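Phytase (PDB 2GFI) hydrolyses a phosphate ester of inositol hexakisphosphate (phytate), acting as a 3-phytase of the histidine acid phosphatase family. Local coordinates at residues Q63-S68 / K325-F330; F161-G166 / S204-D209; N300-I305 / I336-S341; S307-A312 / V440-D445. All coordinates share one frame; numbering follows the deposited sequence.

In the fold
The four contacts surround one strand, 326-331, in the alpha/beta core of the enzyme. Contact 1 pairs it with strand 59-69; at its other edge lies strand 158-163, whose end meets a loop in contact 2, and Leu-328 O is 2.7 Å from Phe-161 N. Helices 302-318 and 333-343, which precede and follow the central strand, pack together in contact 3. Contact 4 sets the first of these helices against 440-445, and the glycan on Asn-311 lies there. His-70 and Asp-333, the predicted nucleophile and proton donor, sit near the strand ends: the side chain of Phe-330 is about 7 Å from that of His-70, and that of Thr-206 about 9 Å from that of Asp-333.

Contact 1 of 4, residues Q63-S68 / K325-F330; sequences QVQLFS and KIWLSF
Trp-327 turns its indole toward Gln-63 and Gln-65 of the adjacent parallel strand. Gln-63 CG meets the ring edge in its plane, 3.8 Å from Trp-327 CD1, while the amide plane of Gln-65, its OE1 hydrogen-bonded to Ser-313 OG, stands 88° to the indole. Further along the same sheet face, Phe-67 CD1 touches Ser-329 CB at 3.6 Å. A water lies over one face of the Phe-67 ring and links Leu-66 O to Ser-329 OG, a hydroxyl also hydrogen-bonded to Tyr-443 OH. On the opposite face of the sheet the contacts are mostly between carbons: Val-64 CG1, between backbone N and carbonyl carbon (chi1 63°), reaches Ile-326 CG1 at 3.9 Å, and Leu-66 slants across Leu-328. Ser-68 CB comes within 3.5 Å of Phe-330 CD1. Five backbone bonds hold the strands in register, among them Trp-327 N to Val-64 O, 2.9 Å and nearly straight (174°). This pairing belongs to the central sheet of the histidine phosphatase fold, and it runs toward the predicted nucleophile His-70. Helix 302-318 covers the face of Gln-65 and Trp-327, helix 166-180 covers that of Leu-66 and Phe-330, and strand 374-382 pairs antiparallel with the far edge of 63-68.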
# COMPACT_ATOMS: atom_id res chain seq x y z
N GLN A 63 -18.06 1.91 29.00
CA GLN A 63 -16.97 1.18 29.63
C GLN A 63 -16.09 0.48 28.58
O GLN A 63 -16.56 0.13 27.49
CB GLN A 63 -17.56 0.15 30.60
CG GLN A 63 -16.56 -0.55 31.52
CD GLN A 63 -17.23 -1.61 32.33
OE1 GLN A 63 -18.35 -1.40 32.85
NE2 GLN A 63 -16.60 -2.77 32.43
N VAL A 64 -14.82 0.28 28.90
CA VAL A 64 -13.96 -0.55 28.09
C VAL A 64 -13.09 -1.40 28.99
O VAL A 64 -12.61 -0.92 30.01
CB VAL A 64 -13.11 0.30 27.09
CG1 VAL A 64 -12.14 1.25 27.86
CG2 VAL A 64 -12.42 -0.58 26.04
N GLN A 65 -12.92 -2.66 28.62
CA GLN A 65 -11.98 -3.56 29.25
C GLN A 65 -10.99 -4.00 28.19
O GLN A 65 -11.36 -4.37 27.09
CB GLN A 65 -12.68 -4.76 29.88
CG GLN A 65 -13.99 -4.40 30.62
CD GLN A 65 -14.73 -5.59 31.14
OE1 GLN A 65 -14.33 -6.71 30.88
NE2 GLN A 65 -15.82 -5.37 31.88
N LEU A 66 -9.72 -3.88 28.53
CA LEU A 66 -8.63 -4.34 27.76
C LEU A 66 -7.97 -5.52 28.49
O LEU A 66 -7.62 -5.45 29.68
CB LEU A 66 -7.62 -3.21 27.58
CG LEU A 66 -6.29 -3.67 26.97
CD1 LEU A 66 -6.49 -4.25 25.53
CD2 LEU A 66 -5.26 -2.53 26.98
N PHE A 67 -7.80 -6.61 27.76
CA PHE A 67 -7.02 -7.72 28.19
C PHE A 67 -5.92 -7.89 27.18
O PHE A 67 -6.14 -8.29 26.05
CB PHE A 67 -7.87 -8.98 28.32
CG PHE A 67 -8.98 -8.82 29.33
CD1 PHE A 67 -8.75 -9.11 30.68
CD2 PHE A 67 -10.24 -8.34 28.94
CE1 PHE A 67 -9.78 -8.97 31.62
CE2 PHE A 67 -11.28 -8.17 29.88
CZ PHE A 67 -11.04 -8.48 31.23
N SER A 68 -4.72 -7.53 27.61
CA SER A 68 -3.60 -7.40 26.73
C SER A 68 -2.51 -8.42 27.07
O SER A 68 -2.24 -8.69 28.26
CB SER A 68 -3.07 -5.99 26.82
OG SER A 68 -1.90 -5.88 26.06
N LYS A 325 -14.05 3.47 34.58
CA LYS A 325 -14.71 2.93 33.40
C LYS A 325 -13.71 2.24 32.45
O LYS A 325 -14.12 1.67 31.46
CB LYS A 325 -15.42 4.07 32.65
CG LYS A 325 -16.23 5.02 33.53
CD LYS A 325 -17.39 4.28 34.17
CE LYS A 325 -18.40 5.24 34.80
NZ LYS A 325 -19.49 4.45 35.44
N ILE A 326 -12.42 2.33 32.74
CA ILE A 326 -11.38 1.80 31.86
C ILE A 326 -10.60 0.75 32.60
O ILE A 326 -9.89 1.05 33.57
CB ILE A 326 -10.46 2.94 31.37
CG1 ILE A 326 -11.25 3.95 30.57
CG2 ILE A 326 -9.35 2.41 30.50
CD1 ILE A 326 -10.49 5.26 30.35
N TRP A 327 -10.77 -0.49 32.15
CA TRP A 327 -10.13 -1.65 32.75
C TRP A 327 -8.99 -2.09 31.84
O TRP A 327 -9.21 -2.35 30.66
CB TRP A 327 -11.18 -2.75 32.96
CG TRP A 327 -12.27 -2.17 33.81
CD1 TRP A 327 -13.50 -1.76 33.41
CD2 TRP A 327 -12.17 -1.84 35.20
NE1 TRP A 327 -14.18 -1.22 34.47
CE2 TRP A 327 -13.39 -1.26 35.58
CE3 TRP A 327 -11.17 -2.01 36.18
CZ2 TRP A 327 -13.65 -0.83 36.91
CZ3 TRP A 327 -11.43 -1.58 37.49
CH2 TRP A 327 -12.66 -1.00 37.84
N LEU A 328 -7.78 -2.11 32.41
CA LEU A 328 -6.56 -2.41 31.71
C LEU A 328 -5.85 -3.57 32.41
O LEU A 328 -5.29 -3.40 33.50
CB LEU A 328 -5.64 -1.18 31.67
CG LEU A 328 -6.27 0.12 31.19
CD1 LEU A 328 -5.31 1.28 31.39
CD2 LEU A 328 -6.69 0.02 29.71
N SER A 329 -5.88 -4.73 31.75
CA SER A 329 -5.32 -5.97 32.30
C SER A 329 -4.33 -6.53 31.30
O SER A 329 -4.62 -6.63 30.11
CB SER A 329 -6.42 -7.03 32.52
OG SER A 329 -7.38 -6.55 33.42
N PHE A 330 -3.20 -6.97 31.84
CA PHE A 330 -2.05 -7.41 31.08
C PHE A 330 -1.62 -8.75 31.62
O PHE A 330 -1.45 -8.90 32.81
CB PHE A 330 -0.93 -6.39 31.25
CG PHE A 330 -1.25 -5.09 30.64
CD1 PHE A 330 -0.92 -4.83 29.32
CD2 PHE A 330 -1.95 -4.13 31.37
CE1 PHE A 330 -1.25 -3.64 28.75
CE2 PHE A 330 -2.29 -2.93 30.81
CZ PHE A 330 -1.94 -2.68 29.48
O HOH W 1 -9.18 -5.54 32.04

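Contact 2 of 4, residues F161-G166 / S204-D209; sequences FTSNSG and SLTPRD
Phe-161, Thr-162 and Ser-163 belong to the last part of a parallel strand of the histidine phosphatase sheet, and the loop carrying Leu-205 and Thr-206 packs across it. The loop is shaped by an ST turn, in which Ser-204 OG accepts the backbone N-H of Thr-206. At Phe-161 the contact is made by CB, 4.1 Å from Leu-205 CD1; the ring leads away, to edge-to-face stacks with Tyr-443 and Tyr-446. Thr-162 directs its side chain to the opposite side, toward helix 166-180, and offers backbone instead: Leu-205 CD1 lies 3.6 Å from Thr-162 C. With CG of Leu-205 anti to the carbonyl carbon (chi1 -79°) and the chain extended beyond it, this one methyl lies along the strand backbone from Phe-161 to Ser-163. Thr-162 OG1 turns to donate to Ser-163 O, in the carbonyl plane and on a lone pair. Ser-163 faces the loop, its CB 4.1 Å from Thr-206 CG2. Its hydroxyl is held by Glu-196 and takes a weak bond from Ser-165 N as well. Ser-165 occupies the N-cap position of helix 166-180. Ser-163 lies shortly before that helix, its side chain about 8 Å from that of the predicted nucleophile His-70. Across from it, Thr-206 OG1 donates to Asp-209 OD2 at 2.9 Å, meeting that oxygen from above the carboxylate plane, 60° out of it.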
# COMPACT_ATOMS: atom_id res chain seq x y z
N PHE A 161 -3.91 -3.29 35.81
CA PHE A 161 -3.78 -4.60 36.39
C PHE A 161 -2.86 -5.39 35.47
O PHE A 161 -3.07 -5.45 34.24
CB PHE A 161 -5.16 -5.25 36.57
CG PHE A 161 -6.13 -4.37 37.31
CD1 PHE A 161 -6.30 -4.50 38.68
CD2 PHE A 161 -6.79 -3.36 36.65
CE1 PHE A 161 -7.14 -3.65 39.37
CE2 PHE A 161 -7.63 -2.49 37.33
CZ PHE A 161 -7.82 -2.65 38.70
N THR A 162 -1.82 -5.94 36.07
CA THR A 162 -0.85 -6.71 35.35
C THR A 162 -0.39 -7.88 36.20
O THR A 162 -0.41 -7.80 37.42
CB THR A 162 0.35 -5.82 34.98
OG1 THR A 162 1.33 -6.64 34.34
CG2 THR A 162 1.04 -5.31 36.20
N SER A 163 0.01 -8.98 35.56
CA SER A 163 0.67 -10.06 36.29
C SER A 163 2.11 -9.64 36.55
O SER A 163 2.57 -8.61 36.07
CB SER A 163 0.59 -11.41 35.55
OG SER A 163 1.72 -11.58 34.71
N ASN A 164 2.82 -10.41 37.36
CA ASN A 164 4.13 -9.99 37.81
C ASN A 164 5.25 -10.49 36.90
O ASN A 164 6.44 -10.31 37.20
CB ASN A 164 4.35 -10.40 39.27
CG ASN A 164 4.37 -11.89 39.46
OD1 ASN A 164 3.49 -12.61 38.99
ND2 ASN A 164 5.37 -12.36 40.17
N SER A 165 4.87 -11.13 35.80
CA SER A 165 5.83 -11.42 34.75
C SER A 165 6.48 -10.11 34.27
O SER A 165 5.79 -9.13 34.06
CB SER A 165 5.12 -12.07 33.60
OG SER A 165 5.91 -11.94 32.44
N GLY A 166 7.80 -10.09 34.14
CA GLY A 166 8.53 -8.88 33.79
C GLY A 166 8.03 -8.25 32.48
O GLY A 166 7.73 -7.04 32.43
N SER A 204 -6.62 -13.62 40.14
CA SER A 204 -5.38 -13.81 39.37
C SER A 204 -5.64 -13.38 37.93
O SER A 204 -6.75 -13.55 37.43
CB SER A 204 -5.03 -15.28 39.37
OG SER A 204 -3.79 -15.52 38.74
N LEU A 205 -4.62 -12.83 37.29
CA LEU A 205 -4.64 -12.64 35.84
C LEU A 205 -4.11 -13.88 35.14
O LEU A 205 -4.15 -13.98 33.93
CB LEU A 205 -3.86 -11.38 35.45
CG LEU A 205 -4.63 -10.09 35.66
CD1 LEU A 205 -3.73 -8.90 35.50
CD2 LEU A 205 -5.92 -10.00 34.77
N THR A 206 -3.62 -14.82 35.94
CA THR A 206 -3.16 -16.12 35.44
C THR A 206 -3.82 -17.24 36.26
O THR A 206 -3.12 -18.00 36.90
CB THR A 206 -1.60 -16.23 35.56
OG1 THR A 206 -1.18 -16.01 36.92
CG2 THR A 206 -0.89 -15.14 34.77
N PRO A 207 -5.15 -17.34 36.24
CA PRO A 207 -5.85 -18.33 37.08
C PRO A 207 -5.49 -19.79 36.77
O PRO A 207 -5.71 -20.68 37.62
CB PRO A 207 -7.32 -18.07 36.77
CG PRO A 207 -7.31 -17.40 35.42
CD PRO A 207 -6.08 -16.53 35.44
N ARG A 208 -4.92 -20.06 35.60
CA ARG A 208 -4.47 -21.42 35.33
C ARG A 208 -3.39 -21.87 36.33
O ARG A 208 -3.22 -23.06 36.52
CB ARG A 208 -3.92 -21.54 33.90
CG ARG A 208 -2.61 -20.83 33.72
CD ARG A 208 -2.27 -20.55 32.32
NE ARG A 208 -1.50 -19.31 32.23
CZ ARG A 208 -0.18 -19.26 32.13
NH1 ARG A 208 0.52 -20.39 32.09
NH2 ARG A 208 0.43 -18.08 32.07
N ASP A 209 -2.65 -20.91 36.90
CA ASP A 209 -1.56 -21.20 37.81
C ASP A 209 -2.05 -21.89 39.10
O ASP A 209 -1.40 -22.80 39.62
CB ASP A 209 -0.81 -19.90 38.16
CG ASP A 209 0.04 -19.38 37.00
OD1 ASP A 209 0.17 -20.05 35.97
OD2 ASP A 209 0.62 -18.29 37.04

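Contact 3 of 4, residues N300-I305 / I336-S341; sequences NMTRVI and IEIFHS
Thr-302 and Ser-341 join two neighbouring helices, 302-318 and 333-343, in a buried contact near the start of the first; one hydroxyl-hydroxyl bond and a small apolar patch make it up. Ser-341 OG donates to Thr-302 OG1 at 2.7 Å. Thr-302 OG1, set between backbone N and carbonyl carbon (chi1 60°), is also hydrogen-bonded to Ser-296 O and Asn-299 O, just before the helix, so three partners gather round this buried oxygen. Strand 326-331 separates the two helices in sequence, and both lie on one face of the sheet, an alpha-beta-alpha succession within the histidine phosphatase core. The second helix begins with Asp-333, the predicted proton donor. Ile-338, one turn before Ser-341, uses its CG2 methyl, anti to the backbone N, as a wedge: it lies 3.4 Å from Thr-302 O and 3.5 Å from Ile-305 CG2, the latter tighter than usual for two carbons. The Ile-338 and Thr-302 side chains cross at about a right angle, with Ile-338 CG1 4.1 Å from Thr-302 CG2. At the more open margin Arg-303 leans its guanidinium obliquely near Ser-341 O, and Arg-422 makes weak hydrogen bonds to both residues.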
# COMPACT_ATOMS: atom_id res chain seq x y z
N ASN A 300 -10.40 -29.87 28.60
CA ASN A 300 -11.62 -29.80 29.40
C ASN A 300 -11.55 -28.79 30.57
O ASN A 300 -12.58 -28.35 31.08
CB ASN A 300 -12.11 -31.21 29.85
CG ASN A 300 -11.09 -32.01 30.73
OD1 ASN A 300 -10.08 -31.48 31.22
ND2 ASN A 300 -11.38 -33.32 30.94
N MET A 301 -10.34 -28.40 30.96
CA MET A 301 -10.19 -27.56 32.13
C MET A 301 -10.23 -26.07 31.87
O MET A 301 -10.41 -25.29 32.79
CB MET A 301 -8.93 -27.93 32.94
CG MET A 301 -9.10 -29.19 33.78
SD MET A 301 -10.58 -29.12 34.87
CE MET A 301 -10.05 -27.84 36.00
N THR A 302 -10.11 -25.66 30.61
CA THR A 302 -9.93 -24.23 30.30
C THR A 302 -11.21 -23.43 30.41
O THR A 302 -11.16 -22.24 30.73
CB THR A 302 -9.34 -24.04 28.90
OG1 THR A 302 -10.22 -24.61 27.92
CG2 THR A 302 -7.98 -24.77 28.78
N ARG A 303 -12.35 -24.05 30.16
CA ARG A 303 -13.56 -23.31 30.34
C ARG A 303 -13.73 -22.87 31.79
O ARG A 303 -14.13 -21.71 32.02
CB ARG A 303 -14.80 -24.03 29.90
CG ARG A 303 -15.92 -23.02 30.00
CD ARG A 303 -17.17 -23.40 29.39
NE ARG A 303 -17.04 -23.91 28.05
CZ ARG A 303 -18.06 -23.92 27.19
NH1 ARG A 303 -19.23 -23.38 27.56
NH2 ARG A 303 -17.91 -24.45 25.97
N VAL A 304 -13.44 -23.77 32.75
CA VAL A 304 -13.57 -23.37 34.17
C VAL A 304 -12.59 -22.26 34.52
O VAL A 304 -12.97 -21.29 35.16
CB VAL A 304 -13.46 -24.55 35.20
CG1 VAL A 304 -12.09 -25.19 35.19
CG2 VAL A 304 -13.74 -24.01 36.62
N ILE A 305 -11.33 -22.42 34.09
CA ILE A 305 -10.30 -21.40 34.31
C ILE A 305 -10.65 -20.08 33.61
O ILE A 305 -10.64 -19.04 34.24
CB ILE A 305 -8.91 -21.87 33.86
CG1 ILE A 305 -8.47 -23.12 34.62
CG2 ILE A 305 -7.88 -20.76 34.07
CD1 ILE A 305 -7.34 -23.86 33.91
N ILE A 336 -5.05 -15.35 28.10
CA ILE A 336 -6.01 -14.78 27.18
C ILE A 336 -6.64 -15.87 26.35
O ILE A 336 -7.81 -15.75 26.01
CB ILE A 336 -5.35 -13.72 26.30
CG1 ILE A 336 -4.85 -12.57 27.19
CG2 ILE A 336 -6.34 -13.21 25.25
CD1 ILE A 336 -4.04 -11.51 26.46
N GLU A 337 -5.88 -16.91 26.01
CA GLU A 337 -6.45 -18.04 25.25
C GLU A 337 -7.47 -18.77 26.07
O GLU A 337 -8.54 -19.07 25.59
CB GLU A 337 -5.41 -19.06 24.80
CG GLU A 337 -4.96 -18.82 23.41
CD GLU A 337 -4.17 -19.96 22.86
OE1 GLU A 337 -4.57 -20.50 21.79
OE2 GLU A 337 -3.13 -20.27 23.50
N ILE A 338 -7.10 -19.07 27.31
CA ILE A 338 -8.00 -19.74 28.23
C ILE A 338 -9.22 -18.86 28.51
O ILE A 338 -10.35 -19.33 28.49
CB ILE A 338 -7.24 -20.10 29.52
CG1 ILE A 338 -6.14 -21.15 29.22
CG2 ILE A 338 -8.21 -20.53 30.62
CD1 ILE A 338 -5.10 -21.30 30.31
N PHE A 339 -9.00 -17.57 28.73
CA PHE A 339 -10.09 -16.60 28.79
C PHE A 339 -11.04 -16.78 27.61
O PHE A 339 -12.24 -16.95 27.81
CB PHE A 339 -9.51 -15.17 28.87
CG PHE A 339 -10.53 -14.08 29.05
CD1 PHE A 339 -11.83 -14.34 29.49
CD2 PHE A 339 -10.16 -12.75 28.82
CE1 PHE A 339 -12.74 -13.28 29.68
CE2 PHE A 339 -11.10 -11.69 28.99
CZ PHE A 339 -12.37 -11.97 29.44
N HIS A 340 -10.51 -16.81 26.39
CA HIS A 340 -11.29 -17.01 25.15
C HIS A 340 -11.96 -18.35 25.04
O HIS A 340 -13.00 -18.48 24.39
CB HIS A 340 -10.44 -16.75 23.89
CG HIS A 340 -10.37 -15.31 23.52
ND1 HIS A 340 -11.25 -14.71 22.63
CD2 HIS A 340 -9.57 -14.32 23.98
CE1 HIS A 340 -10.98 -13.42 22.54
NE2 HIS A 340 -9.97 -13.16 23.35
N SER A 341 -11.38 -19.36 25.68
CA SER A 341 -12.07 -20.64 25.81
C SER A 341 -13.45 -20.44 26.48
O SER A 341 -14.44 -21.05 26.08
CB SER A 341 -11.24 -21.61 26.64
OG SER A 341 -11.68 -22.92 26.43

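Contact 4 of 4, residues S307-A312 / V440-D445; sequences STLLNA and VTFYWD. With NAG (2-acetamido-2-deoxy-beta-D-glucopyranose), chain C.
Ala-312 is the close-packed centre of this contact, its methyl pressed against Val-440 with CB to CB at 3.6 Å. Two aromatic rings also touch it. Tyr-443 presents an edge, CE2 lying 4.1 Å from Ala-312 CB, and Trp-444 brings the rim of its indole up to the helix backbone, with Ala-312 O in the ring plane 3.5 Å from Trp-444 CH2. Leu-309, one turn earlier, adds its CD2 methyl, which lies obliquely against Val-440 CG2 at 4.1 Å and also nears Phe-442 CZ and Tyr-443 OH, a hydroxyl bonded to Ser-329 OG. No direct hydrogen bond joins the segments here.

Toward Thr-308 the packing gives way to a water-mediated link. One water donates to Thr-308 O at 2.9 Å and accepts from Val-440 N at 3.0 Å, so these two backbone groups are bridged rather than in contact. Beyond it, on the outer side of the helix, Asn-311 carries the glycan, its ND2 bonded to C1 of the sugar. The N-acetyl group folds back along the helix, its methyl C8 3.7 Å from Ser-307 CB, and the sugar is also hydrogen-bonded to Thr-426 O. One helix turn therefore divides its duties: Ala-312 is buried against residues near the C-terminus, while Asn-311 beside it opens an N-linked glycosylation sequon, Asn-X-Ser, with Ala-312 at X.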
# COMPACT_ATOMS: atom_id res chain seq x y z
N SER A 307 -13.45 -18.89 32.74
CA SER A 307 -14.70 -18.33 33.27
C SER A 307 -14.48 -17.40 34.44
O SER A 307 -15.38 -16.63 34.77
CB SER A 307 -15.66 -19.44 33.70
OG SER A 307 -16.08 -20.20 32.59
N THR A 308 -13.31 -17.48 35.06
CA THR A 308 -13.02 -16.60 36.18
C THR A 308 -12.95 -15.18 35.70
O THR A 308 -13.63 -14.30 36.27
CB THR A 308 -11.75 -17.02 36.98
OG1 THR A 308 -10.60 -17.03 36.12
CG2 THR A 308 -11.85 -18.45 37.45
N LEU A 309 -12.15 -14.94 34.64
CA LEU A 309 -12.08 -13.60 34.03
C LEU A 309 -13.34 -13.24 33.29
O LEU A 309 -13.68 -12.09 33.22
CB LEU A 309 -10.85 -13.41 33.12
CG LEU A 309 -9.48 -13.38 33.82
CD1 LEU A 309 -8.34 -13.28 32.81
CD2 LEU A 309 -9.40 -12.26 34.89
N LEU A 310 -14.05 -14.22 32.72
CA LEU A 310 -15.31 -13.91 32.03
C LEU A 310 -16.35 -13.38 33.02
O LEU A 310 -17.01 -12.37 32.73
CB LEU A 310 -15.83 -15.11 31.26
CG LEU A 310 -17.04 -14.86 30.36
CD1 LEU A 310 -16.66 -13.88 29.29
CD2 LEU A 310 -17.56 -16.17 29.78
N ASN A 311 -16.47 -14.05 34.18
CA ASN A 311 -17.35 -13.61 35.30
C ASN A 311 -17.01 -12.22 35.83
O ASN A 311 -17.89 -11.38 35.99
CB ASN A 311 -17.26 -14.59 36.47
CG ASN A 311 -18.12 -15.82 36.28
OD1 ASN A 311 -18.96 -15.86 35.38
ND2 ASN A 311 -17.94 -16.81 37.17
N ALA A 312 -15.73 -12.00 36.08
CA ALA A 312 -15.21 -10.75 36.62
C ALA A 312 -15.51 -9.59 35.69
O ALA A 312 -16.05 -8.55 36.10
CB ALA A 312 -13.71 -10.86 36.87
N VAL A 440 -12.34 -13.61 41.24
CA VAL A 440 -11.58 -12.38 41.09
C VAL A 440 -12.21 -11.33 41.99
O VAL A 440 -13.44 -11.13 41.98
CB VAL A 440 -11.57 -11.86 39.60
CG1 VAL A 440 -11.10 -10.37 39.50
CG2 VAL A 440 -10.76 -12.77 38.69
N THR A 441 -11.36 -10.67 42.76
CA THR A 441 -11.73 -9.50 43.53
C THR A 441 -10.79 -8.34 43.25
O THR A 441 -11.08 -7.22 43.66
CB THR A 441 -11.78 -9.80 45.07
OG1 THR A 441 -10.48 -10.18 45.55
CG2 THR A 441 -12.70 -11.02 45.39
N PHE A 442 -9.66 -8.59 42.59
CA PHE A 442 -8.62 -7.55 42.46
C PHE A 442 -9.11 -6.27 41.76
O PHE A 442 -8.59 -5.20 42.04
CB PHE A 442 -7.27 -8.09 41.89
CG PHE A 442 -7.37 -8.60 40.46
CD1 PHE A 442 -7.44 -7.71 39.39
CD2 PHE A 442 -7.41 -9.97 40.21
CE1 PHE A 442 -7.54 -8.18 38.09
CE2 PHE A 442 -7.53 -10.46 38.90
CZ PHE A 442 -7.59 -9.55 37.83
N TYR A 443 -10.11 -6.36 40.87
CA TYR A 443 -10.65 -5.12 40.24
C TYR A 443 -11.38 -4.22 41.24
O TYR A 443 -11.52 -3.01 41.01
CB TYR A 443 -11.56 -5.39 39.01
CG TYR A 443 -10.91 -6.12 37.84
CD1 TYR A 443 -9.91 -5.52 37.08
CD2 TYR A 443 -11.31 -7.41 37.50
CE1 TYR A 443 -9.32 -6.18 36.02
CE2 TYR A 443 -10.71 -8.10 36.43
CZ TYR A 443 -9.72 -7.47 35.71
OH TYR A 443 -9.12 -8.13 34.67
N TRP A 444 -11.84 -4.80 42.35
CA TRP A 444 -12.59 -4.05 43.36
C TRP A 444 -11.85 -3.79 44.68
O TRP A 444 -12.01 -2.74 45.30
CB TRP A 444 -13.94 -4.75 43.62
CG TRP A 444 -14.69 -4.89 42.34
CD1 TRP A 444 -15.47 -3.94 41.73
CD2 TRP A 444 -14.71 -6.03 41.49
NE1 TRP A 444 -15.99 -4.44 40.55
CE2 TRP A 444 -15.53 -5.72 40.38
CE3 TRP A 444 -14.12 -7.30 41.55
CZ2 TRP A 444 -15.77 -6.62 39.34
CZ3 TRP A 444 -14.35 -8.18 40.52
CH2 TRP A 444 -15.18 -7.84 39.43
N ASP A 445 -11.00 -4.72 45.09
CA ASP A 445 -10.36 -4.57 46.39
C ASP A 445 -8.92 -4.13 46.29
O ASP A 445 -8.18 -4.25 47.27
CB ASP A 445 -10.46 -5.89 47.16
CG ASP A 445 -9.66 -7.02 46.53
OD1 ASP A 445 -8.80 -6.78 45.63
OD2 ASP A 445 -9.82 -8.20 46.89
C1 NAG C . -19.01 -17.79 37.31
C2 NAG C . -18.40 -18.94 38.15
C3 NAG C . -19.47 -19.96 38.62
C4 NAG C . -20.65 -19.24 39.30
C5 NAG C . -21.15 -18.20 38.28
C6 NAG C . -22.34 -17.38 38.76
C7 NAG C . -16.01 -19.45 37.71
C8 NAG C . -15.11 -20.54 37.19
N2 NAG C . -17.31 -19.61 37.43
O3 NAG C . -18.85 -20.89 39.47
O4 NAG C . -21.69 -20.11 39.79
O5 NAG C . -20.12 -17.26 37.99
O6 NAG C . -22.53 -16.40 37.77
O7 NAG C . -15.52 -18.50 38.34
O HOH W 2 -14.28 -14.44 39.07